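Local coordinates for protein pectinesterase (Aspergillus niger, PDB 5C1E) that hydrolyses the methyl esters of pectin's galacturonosyl chain, releasing methanol, and probably takes part in maceration and soft-rotting of plant tissue, at residues 218-231 / 244-258. Numbering follows the deposited sequence.
Sequences YLGRPWRVLARVIY and GWTTMADGATPLYYE. With SO4 (sulfate ion), chain D; ACT (acetate ion), chain M; SO4 (sulfate ion), chain E; SO4 (sulfate ion), chain F.
The side chain of Arg221 crosses that of Met248 at a slant and can be followed atom by atom. Its CB rests on Thr246, 3.3 Å from the carbonyl O and 3.7 Å from CG2. CG and CD then pass Met248 CB, with CD also near Thr247 O. The chain stays extended to NE, which brings the guanidinium under the thioether: Met248 SD lies 3.5 Å above one face, offset toward the rim. At the tip NH1 donates to an acetate ion and to a water that bridges to Thr247 O, while NE forms a salt bridge with Asp161, the predicted active-site residue. Met248 thus packs on a group that probably helps to orient that carboxylate.

Deeper in, Trp245 is sandwiched. Leu219 CB sits 3.6 Å from the centroid of its six-membered ring, almost on the normal, and Tyr256 CG lies over the opposite face, offset toward the rim; Val229 CG1 meets the indole edge. Trp245 NE1 hydrogen-bonds to Glu274. On the outer side, Thr246 CB makes a CH-pi contact over the Tyr218 ring.

Backbone hydrogen bonds tie 218-231 to 244-258 along their length, from Leu219 N to Gly244 O (2.7 Å), through Ala249 N to Pro222 O, to the parallel pairing of 228-231 with 255-258, whose axes lie 4.7 Å apart. These are adjacent rungs near the C-terminal end of the right-handed parallel beta-helix: strand 228-232 is flanked by 198-201 and by the outermost strand 255-259, while Tyr218 and Leu219 pair with strand 182-187.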
ATOM      1  N   TYR A 218      -6.292  16.060   0.029  1.00 16.28           N
ATOM      2  CA  TYR A 218      -4.959  16.541  -0.301  1.00 16.42           C
ATOM      3  C   TYR A 218      -4.068  15.398  -0.741  1.00 15.59           C
ATOM      4  O   TYR A 218      -4.215  14.259  -0.297  1.00 14.93           O
ATOM      5  CB  TYR A 218      -4.341  17.247   0.911  1.00 16.60           C
ATOM      6  CG  TYR A 218      -5.092  18.505   1.313  1.00 17.77           C
ATOM      7  CD1 TYR A 218      -4.803  19.726   0.727  1.00 18.14           C
ATOM      8  CD2 TYR A 218      -6.084  18.457   2.277  1.00 18.56           C
ATOM      9  CE1 TYR A 218      -5.491  20.883   1.093  1.00 19.02           C
ATOM     10  CE2 TYR A 218      -6.780  19.597   2.653  1.00 19.99           C
ATOM     11  CZ  TYR A 218      -6.476  20.807   2.061  1.00 19.67           C
ATOM     12  OH  TYR A 218      -7.172  21.930   2.442  1.00 21.86           O
ATOM     13  N   LEU A 219      -3.151  15.709  -1.638  1.00 15.49           N
ATOM     14  CA  LEU A 219      -2.214  14.736  -2.154  1.00 15.39           C
ATOM     15  C   LEU A 219      -1.307  14.236  -1.021  1.00 15.12           C
ATOM     16  O   LEU A 219      -0.859  13.077  -1.007  1.00 13.75           O
ATOM     17  CB  LEU A 219      -1.387  15.375  -3.269  1.00 16.07           C
ATOM     18  CG  LEU A 219      -2.159  15.792  -4.527  1.00 16.70           C
ATOM     19  CD1 LEU A 219      -1.265  16.655  -5.402  1.00 16.66           C
ATOM     20  CD2 LEU A 219      -2.684  14.580  -5.295  1.00 17.24           C
ATOM     21  N   GLY A 220      -1.058  15.111  -0.058  1.00 14.58           N
ATOM     22  CA  GLY A 220      -0.262  14.726   1.079  1.00 14.75           C
ATOM     23  C   GLY A 220      -0.030  15.831   2.080  1.00 14.81           C
ATOM     24  O   GLY A 220      -0.379  17.009   1.851  1.00 14.46           O
ATOM     25  N   ARG A 221       0.538  15.414   3.203  1.00 14.35           N
ATOM     26  CA  ARG A 221       1.090  16.330   4.184  1.00 14.29           C
ATOM     27  C   ARG A 221       2.332  15.687   4.810  1.00 14.41           C
ATOM     28  O   ARG A 221       2.483  14.456   4.772  1.00 14.23           O
ATOM     29  CB  ARG A 221       0.035  16.719   5.214  1.00 14.62           C
ATOM     30  CG  ARG A 221      -0.505  15.547   6.022  1.00 15.28           C
ATOM     31  CD  ARG A 221      -1.593  16.016   6.970  1.00 15.53           C
ATOM     32  NE  ARG A 221      -1.937  14.976   7.929  1.00 16.02           N
ATOM     33  CZ  ARG A 221      -2.416  15.209   9.152  1.00 16.97           C
ATOM     34  NH1 ARG A 221      -2.605  16.450   9.566  1.00 17.95           N
ATOM     35  NH2 ARG A 221      -2.690  14.202   9.964  1.00 17.06           N
ATOM     36  N   PRO A 222       3.236  16.503   5.365  1.00 14.48           N
ATOM     37  CA  PRO A 222       4.524  15.946   5.803  1.00 14.80           C
ATOM     38  C   PRO A 222       4.509  15.437   7.240  1.00 15.16           C
ATOM     39  O   PRO A 222       4.473  16.235   8.190  1.00 14.36           O
ATOM     40  CB  PRO A 222       5.488  17.118   5.647  1.00 14.40           C
ATOM     41  CG  PRO A 222       4.645  18.336   5.750  1.00 15.18           C
ATOM     42  CD  PRO A 222       3.251  17.979   5.306  1.00 14.67           C
ATOM     43  N   TRP A 223       4.568  14.123   7.405  1.00 15.44           N
ATOM     44  CA  TRP A 223       4.604  13.554   8.739  1.00 16.36           C
ATOM     45  C   TRP A 223       5.929  13.932   9.410  1.00 16.52           C
ATOM     46  O   TRP A 223       5.970  14.171  10.605  1.00 15.65           O
ATOM     47  CB  TRP A 223       4.363  12.049   8.676  1.00 17.13           C
ATOM     48  CG  TRP A 223       4.216  11.375  10.000  1.00 17.67           C
ATOM     49  CD1 TRP A 223       3.873  11.952  11.185  1.00 18.35           C
ATOM     50  CD2 TRP A 223       4.347   9.968  10.261  1.00 17.95           C
ATOM     51  NE1 TRP A 223       3.831  11.006  12.172  1.00 19.63           N
ATOM     52  CE2 TRP A 223       4.116   9.778  11.631  1.00 18.86           C
ATOM     53  CE3 TRP A 223       4.645   8.859   9.468  1.00 17.69           C
ATOM     54  CZ2 TRP A 223       4.176   8.519  12.232  1.00 19.07           C
ATOM     55  CZ3 TRP A 223       4.724   7.602  10.066  1.00 18.28           C
ATOM     56  CH2 TRP A 223       4.495   7.445  11.428  1.00 18.89           C
ATOM     57  N   ARG A 224       7.005  14.000   8.626  1.00 15.78           N
ATOM     58  CA  ARG A 224       8.284  14.554   9.078  1.00 16.22           C
ATOM     59  C   ARG A 224       8.752  15.561   8.030  1.00 16.03           C
ATOM     60  O   ARG A 224       8.145  15.663   6.955  1.00 15.87           O
ATOM     61  CB  ARG A 224       9.323  13.454   9.281  1.00 17.36           C
ATOM     62  CG  ARG A 224       8.937  12.426  10.343  1.00 18.26           C
ATOM     63  CD  ARG A 224       9.212  12.952  11.735  1.00 20.53           C
ATOM     64  NE  ARG A 224       8.917  11.957  12.767  1.00 22.43           N
ATOM     65  CZ  ARG A 224       7.712  11.751  13.294  1.00 24.89           C
ATOM     66  NH1 ARG A 224       7.547  10.816  14.226  1.00 27.27           N
ATOM     67  NH2 ARG A 224       6.658  12.455  12.900  1.00 25.89           N
ATOM     68  N   VAL A 225       9.833  16.275   8.327  1.00 15.49           N
ATOM     69  CA  VAL A 225      10.119  17.535   7.633  1.00 15.09           C
ATOM     70  C   VAL A 225      10.628  17.388   6.191  1.00 14.67           C
ATOM     71  O   VAL A 225      10.623  18.366   5.433  1.00 15.18           O
ATOM     72  CB  VAL A 225      11.091  18.429   8.431  1.00 15.58           C
ATOM     73  CG1 VAL A 225      10.468  18.869   9.747  1.00 15.87           C
ATOM     74  CG2 VAL A 225      12.422  17.729   8.686  1.00 16.16           C
ATOM     75  N   LEU A 226      11.074  16.204   5.804  1.00 14.21           N
ATOM     76  CA  LEU A 226      11.642  16.036   4.463  1.00 14.18           C
ATOM     77  C   LEU A 226      10.857  15.043   3.592  1.00 13.72           C
ATOM     78  O   LEU A 226      11.399  14.426   2.672  1.00 13.23           O
ATOM     79  CB  LEU A 226      13.143  15.717   4.549  1.00 14.66           C
ATOM     80  CG  LEU A 226      14.007  16.958   4.806  1.00 15.25           C
ATOM     81  CD1 LEU A 226      15.412  16.595   5.260  1.00 15.58           C
ATOM     82  CD2 LEU A 226      14.102  17.837   3.576  1.00 15.58           C
ATOM     83  N   ALA A 227       9.566  14.930   3.887  1.00 13.36           N
ATOM     84  CA  ALA A 227       8.625  14.139   3.117  1.00 13.09           C
ATOM     85  C   ALA A 227       8.862  14.361   1.621  1.00 13.67           C
ATOM     86  O   ALA A 227       8.898  15.505   1.183  1.00 13.45           O
ATOM     87  CB  ALA A 227       7.218  14.571   3.461  1.00 13.29           C
ATOM     88  N   ARG A 228       8.987  13.279   0.859  1.00 13.74           N
ATOM     89  CA  ARG A 228       9.160  13.373  -0.592  1.00 14.33           C
ATOM     90  C   ARG A 228       8.193  12.498  -1.367  1.00 14.76           C
ATOM     91  O   ARG A 228       8.240  11.266  -1.278  1.00 13.75           O
ATOM     92  CB  ARG A 228      10.582  13.003  -0.994  1.00 14.24           C
ATOM     93  CG  ARG A 228      10.834  13.144  -2.493  1.00 14.55           C
ATOM     94  CD  ARG A 228      12.306  13.341  -2.806  1.00 14.31           C
ATOM     95  NE  ARG A 228      13.116  12.242  -2.315  1.00 14.61           N
ATOM     96  CZ  ARG A 228      14.447  12.244  -2.327  1.00 15.35           C
ATOM     97  NH1 ARG A 228      15.105  13.286  -2.830  1.00 15.55           N
ATOM     98  NH2 ARG A 228      15.124  11.207  -1.854  1.00 15.45           N
ATOM     99  N   VAL A 229       7.329  13.148  -2.136  1.00 14.21           N
ATOM    100  CA  VAL A 229       6.268  12.452  -2.861  1.00 14.51           C
ATOM    101  C   VAL A 229       6.090  13.075  -4.240  1.00 14.45           C
ATOM    102  O   VAL A 229       6.059  14.305  -4.355  1.00 14.20           O
ATOM    103  CB  VAL A 229       4.940  12.576  -2.115  1.00 14.58           C
ATOM    104  CG1 VAL A 229       3.837  11.823  -2.843  1.00 14.65           C
ATOM    105  CG2 VAL A 229       5.071  12.073  -0.666  1.00 14.92           C
ATOM    106  N   ILE A 230       5.979  12.220  -5.260  1.00 14.51           N
ATOM    107  CA  ILE A 230       5.635  12.649  -6.624  1.00 14.62           C
ATOM    108  C   ILE A 230       4.408  11.901  -7.134  1.00 15.15           C
ATOM    109  O   ILE A 230       4.332  10.668  -7.021  1.00 15.60           O
ATOM    110  CB  ILE A 230       6.824  12.525  -7.622  1.00 14.91           C
ATOM    111  CG1 ILE A 230       6.392  13.014  -9.013  1.00 14.77           C
ATOM    112  CG2 ILE A 230       7.372  11.113  -7.698  1.00 14.58           C
ATOM    113  CD1 ILE A 230       7.559  13.316  -9.923  1.00 15.18           C
ATOM    114  N   TYR A 231       3.439  12.648  -7.672  1.00 15.74           N
ATOM    115  CA  TYR A 231       2.331  12.067  -8.414  1.00 15.91           C
ATOM    116  C   TYR A 231       2.587  12.371  -9.886  1.00 16.83           C
ATOM    117  O   TYR A 231       2.687  13.539 -10.274  1.00 17.67           O
ATOM    118  CB  TYR A 231       0.992  12.687  -8.012  1.00 15.85           C
ATOM    119  CG  TYR A 231       0.409  12.263  -6.668  1.00 15.89           C
ATOM    120  CD1 TYR A 231       0.926  12.766  -5.477  1.00 16.24           C
ATOM    121  CD2 TYR A 231      -0.723  11.465  -6.594  1.00 15.77           C
ATOM    122  CE1 TYR A 231       0.374  12.418  -4.244  1.00 15.86           C
ATOM    123  CE2 TYR A 231      -1.289  11.113  -5.369  1.00 15.74           C
ATOM    124  CZ  TYR A 231      -0.728  11.581  -4.193  1.00 15.89           C
ATOM    125  OH  TYR A 231      -1.281  11.258  -2.960  1.00 15.63           O
ATOM    126  N   GLY A 244      -3.503  21.409  -3.282  1.00 17.07           N
ATOM    127  CA  GLY A 244      -2.823  20.146  -3.543  1.00 15.91           C
ATOM    128  C   GLY A 244      -2.284  19.477  -2.289  1.00 15.73           C
ATOM    129  O   GLY A 244      -2.563  18.301  -2.027  1.00 15.61           O
ATOM    130  N   TRP A 245      -1.484  20.212  -1.533  1.00 15.73           N
ATOM    131  CA  TRP A 245      -0.830  19.678  -0.356  1.00 15.99           C
ATOM    132  C   TRP A 245      -1.189  20.499   0.879  1.00 16.77           C
ATOM    133  O   TRP A 245      -1.554  21.677   0.764  1.00 18.15           O
ATOM    134  CB  TRP A 245       0.672  19.671  -0.567  1.00 15.36           C
ATOM    135  CG  TRP A 245       1.108  19.048  -1.864  1.00 15.61           C
ATOM    136  CD1 TRP A 245       1.202  19.664  -3.079  1.00 15.47           C
ATOM    137  CD2 TRP A 245       1.504  17.686  -2.078  1.00 15.20           C
ATOM    138  NE1 TRP A 245       1.632  18.769  -4.034  1.00 15.81           N
ATOM    139  CE2 TRP A 245       1.811  17.548  -3.447  1.00 15.20           C
ATOM    140  CE3 TRP A 245       1.622  16.574  -1.252  1.00 14.70           C
ATOM    141  CZ2 TRP A 245       2.270  16.356  -3.989  1.00 15.64           C
ATOM    142  CZ3 TRP A 245       2.047  15.388  -1.788  1.00 14.54           C
ATOM    143  CH2 TRP A 245       2.380  15.283  -3.142  1.00 14.98           C
ATOM    144  N   THR A 246      -1.098  19.885   2.058  1.00 16.68           N
ATOM    145  CA  THR A 246      -1.382  20.601   3.303  1.00 17.28           C
ATOM    146  C   THR A 246      -0.257  20.369   4.331  1.00 18.02           C
ATOM    147  O   THR A 246       0.759  19.722   4.041  1.00 17.55           O
ATOM    148  CB  THR A 246      -2.793  20.262   3.849  1.00 17.41           C
ATOM    149  OG1 THR A 246      -3.161  21.179   4.889  1.00 17.78           O
ATOM    150  CG2 THR A 246      -2.875  18.833   4.368  1.00 17.40           C
ATOM    151  N   THR A 247      -0.448  20.909   5.527  1.00 18.26           N
ATOM    152  CA  THR A 247       0.615  20.959   6.531  1.00 18.74           C
ATOM    153  C   THR A 247       0.456  19.905   7.618  1.00 18.46           C
ATOM    154  O   THR A 247      -0.649  19.357   7.838  1.00 18.63           O
ATOM    155  CB  THR A 247       0.588  22.313   7.217  1.00 20.05           C
ATOM    156  OG1 THR A 247      -0.705  22.462   7.821  1.00 20.74           O
ATOM    157  CG2 THR A 247       0.833  23.432   6.205  1.00 20.47           C
ATOM    158  N   MET A 248       1.567  19.609   8.288  1.00 17.87           N
ATOM    159  CA  MET A 248       1.570  18.710   9.438  1.00 18.42           C
ATOM    160  C   MET A 248       2.803  19.013  10.306  1.00 17.84           C
ATOM    161  O   MET A 248       2.677  19.757  11.259  1.00 17.51           O
ATOM    162  CB  MET A 248       1.499  17.229   9.030  1.00 18.95           C
ATOM    163  CG  MET A 248       1.246  16.287  10.206  1.00 20.15           C
ATOM    164  SD  MET A 248       1.105  14.554   9.695  1.00 22.31           S
ATOM    165  CE  MET A 248       0.496  13.795  11.193  1.00 22.57           C
ATOM    166  N   ALA A 249       3.990  18.481   9.983  1.00 16.47           N
ATOM    167  CA  ALA A 249       5.158  18.722  10.840  1.00 16.23           C
ATOM    168  C   ALA A 249       5.552  20.191  10.800  1.00 16.45           C
ATOM    169  O   ALA A 249       5.659  20.761   9.729  1.00 16.45           O
ATOM    170  CB  ALA A 249       6.328  17.860  10.409  1.00 16.16           C
ATOM    171  N   ASP A 250       5.767  20.811  11.963  1.00 15.97           N
ATOM    172  CA  ASP A 250       6.201  22.202  11.981  1.00 17.18           C
ATOM    173  C   ASP A 250       7.605  22.338  11.386  1.00 16.63           C
ATOM    174  O   ASP A 250       8.474  21.520  11.662  1.00 17.37           O
ATOM    175  CB  ASP A 250       6.182  22.791  13.386  1.00 17.53           C
ATOM    176  CG  ASP A 250       6.525  24.252  13.381  1.00 17.90           C
ATOM    177  OD1 ASP A 250       5.711  25.036  12.844  1.00 18.63           O
ATOM    178  OD2 ASP A 250       7.621  24.612  13.864  1.00 18.97           O
ATOM    179  N   GLY A 251       7.802  23.353  10.549  1.00 16.26           N
ATOM    180  CA  GLY A 251       9.108  23.610   9.936  1.00 15.85           C
ATOM    181  C   GLY A 251       9.439  22.659   8.805  1.00 15.60           C
ATOM    182  O   GLY A 251      10.601  22.502   8.436  1.00 15.56           O
ATOM    183  N   ALA A 252       8.409  22.025   8.244  1.00 14.41           N
ATOM    184  CA  ALA A 252       8.605  21.052   7.181  1.00 13.85           C
ATOM    185  C   ALA A 252       9.062  21.747   5.909  1.00 13.81           C
ATOM    186  O   ALA A 252       8.649  22.875   5.604  1.00 14.16           O
ATOM    187  CB  ALA A 252       7.326  20.291   6.915  1.00 13.72           C
ATOM    188  N   THR A 253       9.903  21.040   5.163  1.00 14.49           N
ATOM    189  CA  THR A 253      10.343  21.468   3.828  1.00 14.37           C
ATOM    190  C   THR A 253      10.168  20.297   2.887  1.00 14.11           C
ATOM    191  O   THR A 253      11.133  19.693   2.438  1.00 13.39           O
ATOM    192  CB  THR A 253      11.806  21.949   3.837  1.00 14.38           C
ATOM    193  OG1 THR A 253      12.669  20.871   4.218  1.00 15.05           O
ATOM    194  CG2 THR A 253      11.991  23.146   4.805  1.00 14.25           C
ATOM    195  N   PRO A 254       8.902  19.950   2.584  1.00 14.75           N
ATOM    196  CA  PRO A 254       8.668  18.746   1.799  1.00 14.24           C
ATOM    197  C   PRO A 254       9.135  18.895   0.364  1.00 14.17           C
ATOM    198  O   PRO A 254       9.221  20.012  -0.152  1.00 14.25           O
ATOM    199  CB  PRO A 254       7.139  18.583   1.834  1.00 14.13           C
ATOM    200  CG  PRO A 254       6.638  19.956   2.009  1.00 14.59           C
ATOM    201  CD  PRO A 254       7.647  20.627   2.932  1.00 14.81           C
ATOM    202  N   LEU A 255       9.440  17.766  -0.252  1.00 14.08           N
ATOM    203  CA  LEU A 255       9.748  17.695  -1.680  1.00 14.37           C
ATOM    204  C   LEU A 255       8.553  17.038  -2.380  1.00 13.86           C
ATOM    205  O   LEU A 255       8.438  15.799  -2.496  1.00 13.16           O
ATOM    206  CB  LEU A 255      11.039  16.915  -1.925  1.00 15.43           C
ATOM    207  CG  LEU A 255      12.361  17.486  -1.381  1.00 16.08           C
ATOM    208  CD1 LEU A 255      12.527  18.953  -1.756  1.00 16.44           C
ATOM    209  CD2 LEU A 255      12.468  17.349   0.123  1.00 17.34           C
ATOM    210  N   TYR A 256       7.651  17.901  -2.807  1.00 14.26           N
ATOM    211  CA  TYR A 256       6.371  17.521  -3.395  1.00 14.87           C
ATOM    212  C   TYR A 256       6.269  17.935  -4.867  1.00 15.19           C
ATOM    213  O   TYR A 256       6.408  19.112  -5.215  1.00 14.86           O
ATOM    214  CB  TYR A 256       5.263  18.192  -2.603  1.00 14.79           C
ATOM    215  CG  TYR A 256       4.951  17.607  -1.234  1.00 14.71           C
ATOM    216  CD1 TYR A 256       5.303  16.303  -0.887  1.00 14.60           C
ATOM    217  CD2 TYR A 256       4.266  18.377  -0.283  1.00 14.82           C
ATOM    218  CE1 TYR A 256       4.967  15.775   0.368  1.00 14.65           C
ATOM    219  CE2 TYR A 256       3.936  17.870   0.962  1.00 14.26           C
ATOM    220  CZ  TYR A 256       4.279  16.579   1.285  1.00 14.16           C
ATOM    221  OH  TYR A 256       3.911  16.080   2.500  1.00 14.37           O
ATOM    222  N   TYR A 257       5.968  16.959  -5.718  1.00 15.77           N
ATOM    223  CA  TYR A 257       6.038  17.134  -7.158  1.00 15.89           C
ATOM    224  C   TYR A 257       4.805  16.595  -7.856  1.00 16.78           C
ATOM    225  O   TYR A 257       4.193  15.613  -7.415  1.00 16.70           O
ATOM    226  CB  TYR A 257       7.208  16.349  -7.720  1.00 16.45           C
ATOM    227  CG  TYR A 257       8.556  16.609  -7.104  1.00 15.89           C
ATOM    228  CD1 TYR A 257       9.363  17.619  -7.588  1.00 16.43           C
ATOM    229  CD2 TYR A 257       9.040  15.819  -6.073  1.00 15.45           C
ATOM    230  CE1 TYR A 257      10.623  17.838  -7.076  1.00 16.15           C
ATOM    231  CE2 TYR A 257      10.303  16.025  -5.550  1.00 15.53           C
ATOM    232  CZ  TYR A 257      11.084  17.043  -6.038  1.00 16.33           C
ATOM    233  OH  TYR A 257      12.338  17.270  -5.530  1.00 16.04           O
ATOM    234  N   GLU A 258       4.464  17.225  -8.972  1.00 16.87           N
ATOM    235  CA  GLU A 258       3.532  16.632  -9.923  1.00 17.94           C
ATOM    236  C   GLU A 258       4.118  16.668 -11.329  1.00 19.12           C
ATOM    237  O   GLU A 258       4.816  17.610 -11.686  1.00 19.35           O
ATOM    238  CB  GLU A 258       2.226  17.378  -9.907  1.00 17.77           C
ATOM    239  CG  GLU A 258       1.385  17.135  -8.674  1.00 18.34           C
ATOM    240  CD  GLU A 258       0.178  18.041  -8.678  1.00 18.39           C
ATOM    241  OE1 GLU A 258      -0.869  17.598  -9.196  1.00 18.87           O
ATOM    242  OE2 GLU A 258       0.295  19.197  -8.212  1.00 18.37           O
TER
HETATM  243  S   SO4 D 403       4.089  11.534  15.701  0.50 31.46           S
HETATM  244  O1  SO4 D 403       2.838  11.169  15.005  0.50 31.56           O
HETATM  245  O2  SO4 D 403       3.785  11.798  17.122  0.50 31.55           O
HETATM  246  O3  SO4 D 403       5.029  10.409  15.601  0.50 29.12           O
HETATM  247  O4  SO4 D 403       4.640  12.758  15.080  0.50 28.89           O
HETATM  248  C   ACT M 412      -1.261  17.255  12.936  0.50 51.90           C
HETATM  249  O   ACT M 412      -2.428  17.063  12.518  0.50 50.38           O
HETATM  250  OXT ACT M 412      -0.635  18.324  12.732  0.50 50.41           O
HETATM  251  CH3 ACT M 412      -0.584  16.161  13.711  0.50 51.25           C
HETATM  252  S   SO4 E 404      18.490  12.341  -2.845  1.00 59.01           S
HETATM  253  O1  SO4 E 404      18.353  12.370  -4.322  1.00 58.41           O
HETATM  254  O2  SO4 E 404      17.906  11.100  -2.300  1.00 48.70           O
HETATM  255  O3  SO4 E 404      19.922  12.418  -2.484  1.00 60.01           O
HETATM  256  O4  SO4 E 404      17.816  13.541  -2.290  1.00 56.88           O
HETATM  257  S   SO4 F 405      11.471  10.535  15.228  1.00 60.52           S
HETATM  258  O1  SO4 F 405      10.619   9.669  14.380  1.00 61.86           O
HETATM  259  O2  SO4 F 405      11.035  10.433  16.643  1.00 61.12           O
HETATM  260  O3  SO4 F 405      12.882  10.097  15.104  1.00 61.96           O
HETATM  261  O4  SO4 F 405      11.364  11.941  14.752  1.00 58.51           O
HETATM  262  O   HOH W   1       3.380  13.250   2.470  1.00 13.09           O
HETATM  263  O   HOH W   2      -3.295  18.984   8.293  1.00 22.04           O
HETATM  264  O   HOH W   3      14.351  15.708  -4.288  1.00 18.09           O